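PDB 2D5F: glycinin A3B4 subunit from Glycine max, which serves as a seed storage protein, an 11S globulin of soybean that assembles into hexamers and probably supplies the germinating seedling with nitrogen. Local coordinates for residues B[384-398]-B[439-453]. Residues are numbered along the deposited sequence; the frame is centred on the assembly and turned at random.
Sequences WNLNANSVIYVTRGK and LEYVVFKTHHNAVSS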
ATOM      1  N   TRP B 384     -10.249 -20.977  17.823  1.00 17.96           N
ATOM      2  CA  TRP B 384     -11.243 -20.273  17.021  1.00 18.70           C
ATOM      3  C   TRP B 384     -10.546 -19.368  16.014  1.00 16.16           C
ATOM      4  O   TRP B 384      -9.358 -19.070  16.141  1.00 19.13           O
ATOM      5  CB  TRP B 384     -12.180 -19.451  17.909  1.00 15.54           C
ATOM      6  CG  TRP B 384     -11.586 -18.174  18.431  1.00 22.96           C
ATOM      7  CD1 TRP B 384     -11.611 -16.950  17.827  1.00 23.37           C
ATOM      8  CD2 TRP B 384     -10.887 -17.996  19.668  1.00 18.51           C
ATOM      9  NE1 TRP B 384     -10.975 -16.020  18.614  1.00 20.79           N
ATOM     10  CE2 TRP B 384     -10.519 -16.636  19.749  1.00 15.68           C
ATOM     11  CE3 TRP B 384     -10.534 -18.856  20.716  1.00 23.45           C
ATOM     12  CZ2 TRP B 384      -9.814 -16.112  20.839  1.00 25.74           C
ATOM     13  CZ3 TRP B 384      -9.831 -18.334  21.800  1.00 29.10           C
ATOM     14  CH2 TRP B 384      -9.480 -16.976  21.851  1.00 24.32           C
ATOM     15  N   ASN B 385     -11.286 -18.949  14.998  1.00 20.10           N
ATOM     16  CA  ASN B 385     -10.740 -18.075  13.986  1.00 17.89           C
ATOM     17  C   ASN B 385     -11.236 -16.675  14.300  1.00 14.83           C
ATOM     18  O   ASN B 385     -12.436 -16.440  14.412  1.00 17.22           O
ATOM     19  CB  ASN B 385     -11.189 -18.535  12.598  1.00 18.28           C
ATOM     20  CG  ASN B 385     -10.652 -19.916  12.250  1.00 23.00           C
ATOM     21  OD1 ASN B 385     -11.414 -20.868  12.064  1.00 22.33           O
ATOM     22  ND2 ASN B 385      -9.335 -20.031  12.172  1.00 18.59           N
ATOM     23  N   LEU B 386     -10.295 -15.756  14.457  1.00 12.54           N
ATOM     24  CA  LEU B 386     -10.602 -14.379  14.796  1.00 12.42           C
ATOM     25  C   LEU B 386     -11.303 -13.579  13.717  1.00 15.18           C
ATOM     26  O   LEU B 386     -12.229 -12.826  14.001  1.00 13.83           O
ATOM     27  CB  LEU B 386      -9.317 -13.627  15.157  1.00 12.15           C
ATOM     28  CG  LEU B 386      -8.604 -13.881  16.488  1.00 22.64           C
ATOM     29  CD1 LEU B 386      -8.093 -15.315  16.581  1.00 21.26           C
ATOM     30  CD2 LEU B 386      -7.455 -12.900  16.591  1.00 20.96           C
ATOM     31  N   ASN B 387     -10.857 -13.751  12.477  1.00 18.48           N
ATOM     32  CA  ASN B 387     -11.370 -12.958  11.370  1.00 18.84           C
ATOM     33  C   ASN B 387     -11.930 -13.684  10.154  1.00 21.56           C
ATOM     34  O   ASN B 387     -11.863 -13.149   9.046  1.00 22.55           O
ATOM     35  CB  ASN B 387     -10.256 -12.020  10.891  1.00 16.29           C
ATOM     36  CG  ASN B 387      -9.052 -12.777  10.351  1.00 24.96           C
ATOM     37  OD1 ASN B 387      -8.141 -12.184   9.760  1.00 29.68           O
ATOM     38  ND2 ASN B 387      -9.033 -14.093  10.554  1.00 13.85           N
ATOM     39  N   ALA B 388     -12.488 -14.874  10.325  1.00 17.56           N
ATOM     40  CA  ALA B 388     -13.024 -15.561   9.159  1.00 22.27           C
ATOM     41  C   ALA B 388     -13.917 -16.747   9.458  1.00 18.00           C
ATOM     42  O   ALA B 388     -13.751 -17.417  10.470  1.00 18.31           O
ATOM     43  CB  ALA B 388     -11.877 -16.017   8.271  1.00 18.07           C
ATOM     44  N   ASN B 389     -14.881 -16.982   8.572  1.00 17.46           N
ATOM     45  CA  ASN B 389     -15.741 -18.143   8.688  1.00 17.45           C
ATOM     46  C   ASN B 389     -14.868 -19.251   8.111  1.00 19.75           C
ATOM     47  O   ASN B 389     -13.936 -18.976   7.349  1.00 19.93           O
ATOM     48  CB  ASN B 389     -17.002 -18.001   7.832  1.00 18.88           C
ATOM     49  CG  ASN B 389     -18.048 -17.132   8.476  1.00 20.03           C
ATOM     50  OD1 ASN B 389     -18.261 -17.199   9.684  1.00 16.42           O
ATOM     51  ND2 ASN B 389     -18.728 -16.323   7.671  1.00 17.98           N
ATOM     52  N   SER B 390     -15.165 -20.497   8.453  1.00 16.96           N
ATOM     53  CA  SER B 390     -14.367 -21.608   7.953  1.00 21.56           C
ATOM     54  C   SER B 390     -15.252 -22.739   7.476  1.00 15.47           C
ATOM     55  O   SER B 390     -16.388 -22.878   7.930  1.00 21.87           O
ATOM     56  CB  SER B 390     -13.449 -22.140   9.056  1.00 18.54           C
ATOM     57  OG  SER B 390     -12.523 -21.159   9.466  1.00 30.43           O
ATOM     58  N   VAL B 391     -14.728 -23.538   6.555  1.00 16.56           N
ATOM     59  CA  VAL B 391     -15.464 -24.691   6.041  1.00 17.28           C
ATOM     60  C   VAL B 391     -14.509 -25.879   5.979  1.00 19.39           C
ATOM     61  O   VAL B 391     -13.527 -25.875   5.226  1.00 16.73           O
ATOM     62  CB  VAL B 391     -16.036 -24.435   4.632  1.00 22.14           C
ATOM     63  CG1 VAL B 391     -16.930 -25.604   4.222  1.00 19.58           C
ATOM     64  CG2 VAL B 391     -16.822 -23.128   4.618  1.00 19.09           C
ATOM     65  N   ILE B 392     -14.797 -26.884   6.793  1.00 17.86           N
ATOM     66  CA  ILE B 392     -13.980 -28.080   6.849  1.00 17.35           C
ATOM     67  C   ILE B 392     -14.502 -29.139   5.892  1.00 16.42           C
ATOM     68  O   ILE B 392     -15.706 -29.366   5.799  1.00 19.28           O
ATOM     69  CB  ILE B 392     -13.996 -28.704   8.261  1.00 18.86           C
ATOM     70  CG1 ILE B 392     -13.335 -27.761   9.265  1.00 17.46           C
ATOM     71  CG2 ILE B 392     -13.267 -30.041   8.248  1.00 19.18           C
ATOM     72  CD1 ILE B 392     -13.537 -28.186  10.705  1.00 22.92           C
ATOM     73  N   TYR B 393     -13.592 -29.765   5.157  1.00 16.84           N
ATOM     74  CA  TYR B 393     -13.962 -30.860   4.269  1.00 21.33           C
ATOM     75  C   TYR B 393     -13.001 -31.982   4.647  1.00 22.95           C
ATOM     76  O   TYR B 393     -11.786 -31.823   4.537  1.00 20.29           O
ATOM     77  CB  TYR B 393     -13.774 -30.510   2.791  1.00 20.88           C
ATOM     78  CG  TYR B 393     -14.051 -31.702   1.895  1.00 18.41           C
ATOM     79  CD1 TYR B 393     -15.357 -32.064   1.566  1.00 20.75           C
ATOM     80  CD2 TYR B 393     -13.009 -32.528   1.461  1.00 24.92           C
ATOM     81  CE1 TYR B 393     -15.624 -33.228   0.831  1.00 27.35           C
ATOM     82  CE2 TYR B 393     -13.263 -33.695   0.725  1.00 27.65           C
ATOM     83  CZ  TYR B 393     -14.578 -34.038   0.420  1.00 28.98           C
ATOM     84  OH  TYR B 393     -14.841 -35.198  -0.274  1.00 26.21           O
ATOM     85  N   VAL B 394     -13.537 -33.104   5.115  1.00 19.51           N
ATOM     86  CA  VAL B 394     -12.683 -34.216   5.514  1.00 23.18           C
ATOM     87  C   VAL B 394     -12.208 -34.975   4.289  1.00 20.66           C
ATOM     88  O   VAL B 394     -13.010 -35.431   3.479  1.00 23.54           O
ATOM     89  CB  VAL B 394     -13.418 -35.169   6.477  1.00 19.99           C
ATOM     90  CG1 VAL B 394     -12.492 -36.326   6.888  1.00 18.96           C
ATOM     91  CG2 VAL B 394     -13.863 -34.392   7.710  1.00 20.15           C
ATOM     92  N   THR B 395     -10.893 -35.092   4.159  1.00 20.74           N
ATOM     93  CA  THR B 395     -10.299 -35.767   3.019  1.00 26.87           C
ATOM     94  C   THR B 395      -9.996 -37.231   3.308  1.00 22.82           C
ATOM     95  O   THR B 395      -9.821 -38.025   2.390  1.00 23.85           O
ATOM     96  CB  THR B 395      -9.008 -35.055   2.590  1.00 17.03           C
ATOM     97  OG1 THR B 395      -8.142 -34.931   3.723  1.00 24.03           O
ATOM     98  CG2 THR B 395      -9.323 -33.670   2.052  1.00 17.98           C
ATOM     99  N   ARG B 396      -9.937 -37.588   4.583  1.00 27.85           N
ATOM    100  CA  ARG B 396      -9.669 -38.971   4.941  1.00 29.48           C
ATOM    101  C   ARG B 396      -9.849 -39.234   6.422  1.00 27.92           C
ATOM    102  O   ARG B 396      -9.679 -38.343   7.252  1.00 27.72           O
ATOM    103  CB  ARG B 396      -8.246 -39.355   4.541  1.00 33.55           C
ATOM    104  CG  ARG B 396      -8.038 -40.851   4.419  1.00 39.85           C
ATOM    105  CD  ARG B 396      -6.626 -41.208   4.805  1.00 45.29           C
ATOM    106  NE  ARG B 396      -6.388 -40.891   6.207  1.00 49.34           N
ATOM    107  CZ  ARG B 396      -5.182 -40.749   6.742  1.00 54.97           C
ATOM    108  NH1 ARG B 396      -4.106 -40.900   5.982  1.00 62.71           N
ATOM    109  NH2 ARG B 396      -5.053 -40.444   8.027  1.00 50.89           N
ATOM    110  N   GLY B 397     -10.206 -40.470   6.753  1.00 24.54           N
ATOM    111  CA  GLY B 397     -10.363 -40.823   8.148  1.00 23.22           C
ATOM    112  C   GLY B 397     -11.660 -40.395   8.793  1.00 26.57           C
ATOM    113  O   GLY B 397     -12.681 -40.194   8.128  1.00 29.50           O
ATOM    114  N   LYS B 398     -11.607 -40.232  10.109  1.00 25.51           N
ATOM    115  CA  LYS B 398     -12.785 -39.873  10.864  1.00 28.26           C
ATOM    116  C   LYS B 398     -12.372 -39.400  12.254  1.00 27.01           C
ATOM    117  O   LYS B 398     -11.348 -39.825  12.790  1.00 35.72           O
ATOM    118  CB  LYS B 398     -13.679 -41.114  10.953  1.00 27.87           C
ATOM    119  CG  LYS B 398     -14.959 -40.977  11.739  1.00 40.04           C
ATOM    120  CD  LYS B 398     -15.741 -42.283  11.638  1.00 38.09           C
ATOM    121  CE  LYS B 398     -16.978 -42.271  12.502  1.00 47.76           C
ATOM    122  NZ  LYS B 398     -17.840 -43.460  12.231  1.00 53.09           N
ATOM    123  N   LEU B 439      -7.427 -38.688  11.233  1.00 21.97           N
ATOM    124  CA  LEU B 439      -8.318 -37.752  10.561  1.00 24.59           C
ATOM    125  C   LEU B 439      -7.524 -36.722   9.773  1.00 24.98           C
ATOM    126  O   LEU B 439      -6.555 -36.168  10.282  1.00 26.95           O
ATOM    127  CB  LEU B 439      -9.185 -37.021  11.586  1.00 24.18           C
ATOM    128  CG  LEU B 439     -10.032 -35.869  11.032  1.00 24.31           C
ATOM    129  CD1 LEU B 439     -11.210 -36.419  10.238  1.00 16.84           C
ATOM    130  CD2 LEU B 439     -10.524 -35.016  12.181  1.00 24.37           C
ATOM    131  N   GLU B 440      -7.941 -36.472   8.535  1.00 23.91           N
ATOM    132  CA  GLU B 440      -7.284 -35.483   7.687  1.00 26.47           C
ATOM    133  C   GLU B 440      -8.353 -34.615   7.047  1.00 24.22           C
ATOM    134  O   GLU B 440      -9.395 -35.115   6.620  1.00 21.60           O
ATOM    135  CB  GLU B 440      -6.483 -36.137   6.559  1.00 22.90           C
ATOM    136  CG  GLU B 440      -5.395 -37.085   6.988  1.00 30.29           C
ATOM    137  CD  GLU B 440      -4.444 -37.399   5.852  1.00 26.36           C
ATOM    138  OE1 GLU B 440      -3.678 -38.370   5.975  1.00 33.28           O
ATOM    139  OE2 GLU B 440      -4.451 -36.664   4.838  1.00 32.39           O
ATOM    140  N   TYR B 441      -8.088 -33.320   6.962  1.00 18.04           N
ATOM    141  CA  TYR B 441      -9.043 -32.427   6.342  1.00 18.97           C
ATOM    142  C   TYR B 441      -8.428 -31.098   5.937  1.00 21.15           C
ATOM    143  O   TYR B 441      -7.369 -30.701   6.427  1.00 20.96           O
ATOM    144  CB  TYR B 441     -10.224 -32.164   7.286  1.00 18.20           C
ATOM    145  CG  TYR B 441      -9.861 -31.458   8.575  1.00 22.17           C
ATOM    146  CD1 TYR B 441      -9.503 -32.177   9.716  1.00 17.52           C
ATOM    147  CD2 TYR B 441      -9.890 -30.066   8.656  1.00 19.29           C
ATOM    148  CE1 TYR B 441      -9.189 -31.525  10.910  1.00 18.89           C
ATOM    149  CE2 TYR B 441      -9.579 -29.405   9.841  1.00 19.16           C
ATOM    150  CZ  TYR B 441      -9.233 -30.134  10.962  1.00 19.37           C
ATOM    151  OH  TYR B 441      -8.952 -29.464  12.130  1.00 17.83           O
ATOM    152  N   VAL B 442      -9.095 -30.425   5.011  1.00 20.60           N
ATOM    153  CA  VAL B 442      -8.656 -29.111   4.584  1.00 20.73           C
ATOM    154  C   VAL B 442      -9.696 -28.186   5.194  1.00 22.41           C
ATOM    155  O   VAL B 442     -10.836 -28.599   5.432  1.00 21.62           O
ATOM    156  CB  VAL B 442      -8.680 -28.949   3.042  1.00 16.10           C
ATOM    157  CG1 VAL B 442     -10.089 -29.189   2.501  1.00 18.86           C
ATOM    158  CG2 VAL B 442      -8.214 -27.546   2.668  1.00 22.53           C
ATOM    159  N   VAL B 443      -9.306 -26.952   5.477  1.00 24.51           N
ATOM    160  CA  VAL B 443     -10.239 -25.987   6.035  1.00 26.59           C
ATOM    161  C   VAL B 443     -10.119 -24.733   5.214  1.00 20.33           C
ATOM    162  O   VAL B 443      -9.063 -24.109   5.195  1.00 25.12           O
ATOM    163  CB  VAL B 443      -9.908 -25.571   7.473  1.00 27.68           C
ATOM    164  CG1 VAL B 443     -11.075 -24.781   8.056  1.00 23.53           C
ATOM    165  CG2 VAL B 443      -9.604 -26.761   8.303  1.00 38.34           C
ATOM    166  N   PHE B 444     -11.192 -24.367   4.529  1.00 22.52           N
ATOM    167  CA  PHE B 444     -11.176 -23.152   3.740  1.00 20.60           C
ATOM    168  C   PHE B 444     -11.591 -22.018   4.680  1.00 17.75           C
ATOM    169  O   PHE B 444     -12.504 -22.180   5.485  1.00 19.54           O
ATOM    170  CB  PHE B 444     -12.162 -23.259   2.579  1.00 22.16           C
ATOM    171  CG  PHE B 444     -11.909 -24.427   1.659  1.00 16.68           C
ATOM    172  CD1 PHE B 444     -12.679 -25.585   1.756  1.00 14.69           C
ATOM    173  CD2 PHE B 444     -10.930 -24.353   0.669  1.00 19.73           C
ATOM    174  CE1 PHE B 444     -12.482 -26.653   0.879  1.00 21.80           C
ATOM    175  CE2 PHE B 444     -10.721 -25.418  -0.217  1.00 25.78           C
ATOM    176  CZ  PHE B 444     -11.497 -26.569  -0.114  1.00 19.73           C
ATOM    177  N   LYS B 445     -10.912 -20.881   4.603  1.00 18.40           N
ATOM    178  CA  LYS B 445     -11.257 -19.744   5.453  1.00 15.87           C
ATOM    179  C   LYS B 445     -11.437 -18.521   4.562  1.00 14.96           C
ATOM    180  O   LYS B 445     -10.616 -18.263   3.675  1.00 15.01           O
ATOM    181  CB  LYS B 445     -10.167 -19.511   6.505  1.00 17.82           C
ATOM    182  CG  LYS B 445      -9.931 -20.741   7.386  1.00 21.81           C
ATOM    183  CD  LYS B 445      -8.970 -20.472   8.530  1.00 16.59           C
ATOM    184  CE  LYS B 445      -8.718 -21.743   9.328  1.00 15.91           C
ATOM    185  NZ  LYS B 445      -7.792 -21.489  10.462  1.00 17.94           N
ATOM    186  N   THR B 446     -12.518 -17.778   4.798  1.00 13.85           N
ATOM    187  CA  THR B 446     -12.846 -16.608   3.988  1.00 16.79           C
ATOM    188  C   THR B 446     -12.115 -15.295   4.294  1.00 18.09           C
ATOM    189  O   THR B 446     -12.729 -14.237   4.464  1.00 18.50           O
ATOM    190  CB  THR B 446     -14.376 -16.363   3.983  1.00 16.03           C
ATOM    191  OG1 THR B 446     -14.866 -16.324   5.327  1.00 15.63           O
ATOM    192  CG2 THR B 446     -15.081 -17.487   3.231  1.00 19.97           C
ATOM    193  N   HIS B 447     -10.794 -15.387   4.353  1.00 22.24           N
ATOM    194  CA  HIS B 447      -9.931 -14.239   4.568  1.00 22.73           C
ATOM    195  C   HIS B 447      -8.580 -14.639   3.985  1.00 17.23           C
ATOM    196  O   HIS B 447      -8.167 -15.794   4.120  1.00 18.43           O
ATOM    197  CB  HIS B 447      -9.821 -13.904   6.056  1.00 17.77           C
ATOM    198  CG  HIS B 447      -9.163 -12.584   6.326  1.00 18.33           C
ATOM    199  ND1 HIS B 447      -7.803 -12.390   6.213  1.00 21.42           N
ATOM    200  CD2 HIS B 447      -9.686 -11.385   6.678  1.00 22.26           C
ATOM    201  CE1 HIS B 447      -7.515 -11.128   6.482  1.00 25.45           C
ATOM    202  NE2 HIS B 447      -8.641 -10.497   6.766  1.00 23.30           N
ATOM    203  N   HIS B 448      -7.903 -13.692   3.328  1.00 20.84           N
ATOM    204  CA  HIS B 448      -6.608 -13.941   2.683  1.00 17.54           C
ATOM    205  C   HIS B 448      -5.493 -14.298   3.658  1.00 18.84           C
ATOM    206  O   HIS B 448      -4.486 -14.888   3.274  1.00 19.02           O
ATOM    207  CB  HIS B 448      -6.191 -12.722   1.841  1.00 18.86           C
ATOM    208  CG  HIS B 448      -5.672 -11.565   2.645  1.00 23.38           C
ATOM    209  ND1 HIS B 448      -4.348 -11.452   3.023  1.00 24.77           N
ATOM    210  CD2 HIS B 448      -6.297 -10.468   3.139  1.00 20.93           C
ATOM    211  CE1 HIS B 448      -4.181 -10.336   3.712  1.00 23.11           C
ATOM    212  NE2 HIS B 448      -5.348  -9.722   3.796  1.00 21.51           N
ATOM    213  N   ASN B 449      -5.680 -13.931   4.918  1.00 19.20           N
ATOM    214  CA  ASN B 449      -4.698 -14.205   5.964  1.00 18.78           C
ATOM    215  C   ASN B 449      -5.460 -14.466   7.268  1.00 18.13           C
ATOM    216  O   ASN B 449      -5.336 -13.726   8.240  1.00 16.92           O
ATOM    217  CB  ASN B 449      -3.753 -13.004   6.119  1.00 20.75           C
ATOM    218  CG  ASN B 449      -2.567 -13.301   7.021  1.00 31.17           C
ATOM    219  OD1 ASN B 449      -2.281 -14.459   7.334  1.00 33.38           O
ATOM    220  ND2 ASN B 449      -1.860 -12.256   7.432  1.00 36.97           N
ATOM    221  N   ALA B 450      -6.264 -15.526   7.263  1.00 16.90           N
ATOM    222  CA  ALA B 450      -7.067 -15.896   8.417  1.00 15.82           C
ATOM    223  C   ALA B 450      -6.168 -16.237   9.601  1.00 21.13           C
ATOM    224  O   ALA B 450      -5.165 -16.931   9.452  1.00 26.83           O
ATOM    225  CB  ALA B 450      -7.955 -17.080   8.065  1.00 20.06           C
ATOM    226  N   VAL B 451      -6.516 -15.736  10.778  1.00 16.41           N
ATOM    227  CA  VAL B 451      -5.714 -16.006  11.959  1.00 24.79           C
ATOM    228  C   VAL B 451      -6.562 -16.685  13.012  1.00 21.87           C
ATOM    229  O   VAL B 451      -7.716 -16.328  13.217  1.00 18.47           O
ATOM    230  CB  VAL B 451      -5.108 -14.704  12.554  1.00 24.13           C
ATOM    231  CG1 VAL B 451      -4.265 -14.003  11.510  1.00 35.05           C
ATOM    232  CG2 VAL B 451      -6.200 -13.783  13.029  1.00 34.25           C
ATOM    233  N   SER B 452      -5.984 -17.675  13.673  1.00 19.40           N
ATOM    234  CA  SER B 452      -6.698 -18.390  14.711  1.00 20.03           C
ATOM    235  C   SER B 452      -5.957 -18.273  16.034  1.00 16.17           C
ATOM    236  O   SER B 452      -4.815 -17.817  16.100  1.00 17.23           O
ATOM    237  CB  SER B 452      -6.836 -19.867  14.338  1.00 21.37           C
ATOM    238  OG  SER B 452      -5.573 -20.503  14.392  1.00 28.13           O
ATOM    239  N   SER B 453      -6.622 -18.687  17.095  1.00 21.59           N
ATOM    240  CA  SER B 453      -6.025 -18.654  18.413  1.00 21.50           C
ATOM    241  C   SER B 453      -6.467 -19.921  19.127  1.00 18.99           C
ATOM    242  O   SER B 453      -7.602 -20.359  18.951  1.00 18.99           O
ATOM    243  CB  SER B 453      -6.510 -17.422  19.180  1.00 21.27           C
ATOM    244  OG  SER B 453      -6.014 -17.424  20.508  1.00 27.73           O
TER
HETATM  245  O   HOH W   1     -17.728 -15.694   5.008  1.00 22.25           O
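Antiparallel backbone hydrogen bonds join strands 390-395 and 439-445, V391 pairing with F444 and Y393 with V442; the straightest runs from Y393 N to V442 O (3.0 Å, 170°). At T395 and R396 a classic beta bulge sets two consecutive N-H groups on E440 O, both from the same face of its carbonyl plane. A second ladder pairs W384 with S453, and L386 N donates to V451 O (2.9 Å).

The R396–E440 salt bridge is made over a guanidinium face: the chain of R396, bent at chi2 and chi3, brings NH1 to 2.6 Å from E440 OE1, with the two planes 62° apart. E440 OE2 is hydrogen-bonded to the hydroxyl of Y371.

Among apolar contacts, I392 points CG2 obliquely at Y441, 3.4 Å from CD2, because this methyl stands opposite the backbone N across chi1 (CG1 at -65°). S453 CB lies over the six-membered ring of W384, a CH-pi contact, and the indole also stacks on Y62 of the second subunit.

In the loops, H447 packs CB against A388 CB (3.7 Å), and its ND1 accepts, in the ring plane, from N449 N (2.9 Å). A leucine here would probably leave N449 N without this acceptor and free the loop at 447-449 to shift.

The paired ladders belong to the two sheets of a cupin beta-barrel, with F444 and V442 packing on strand 67-73 of the other cupin domain.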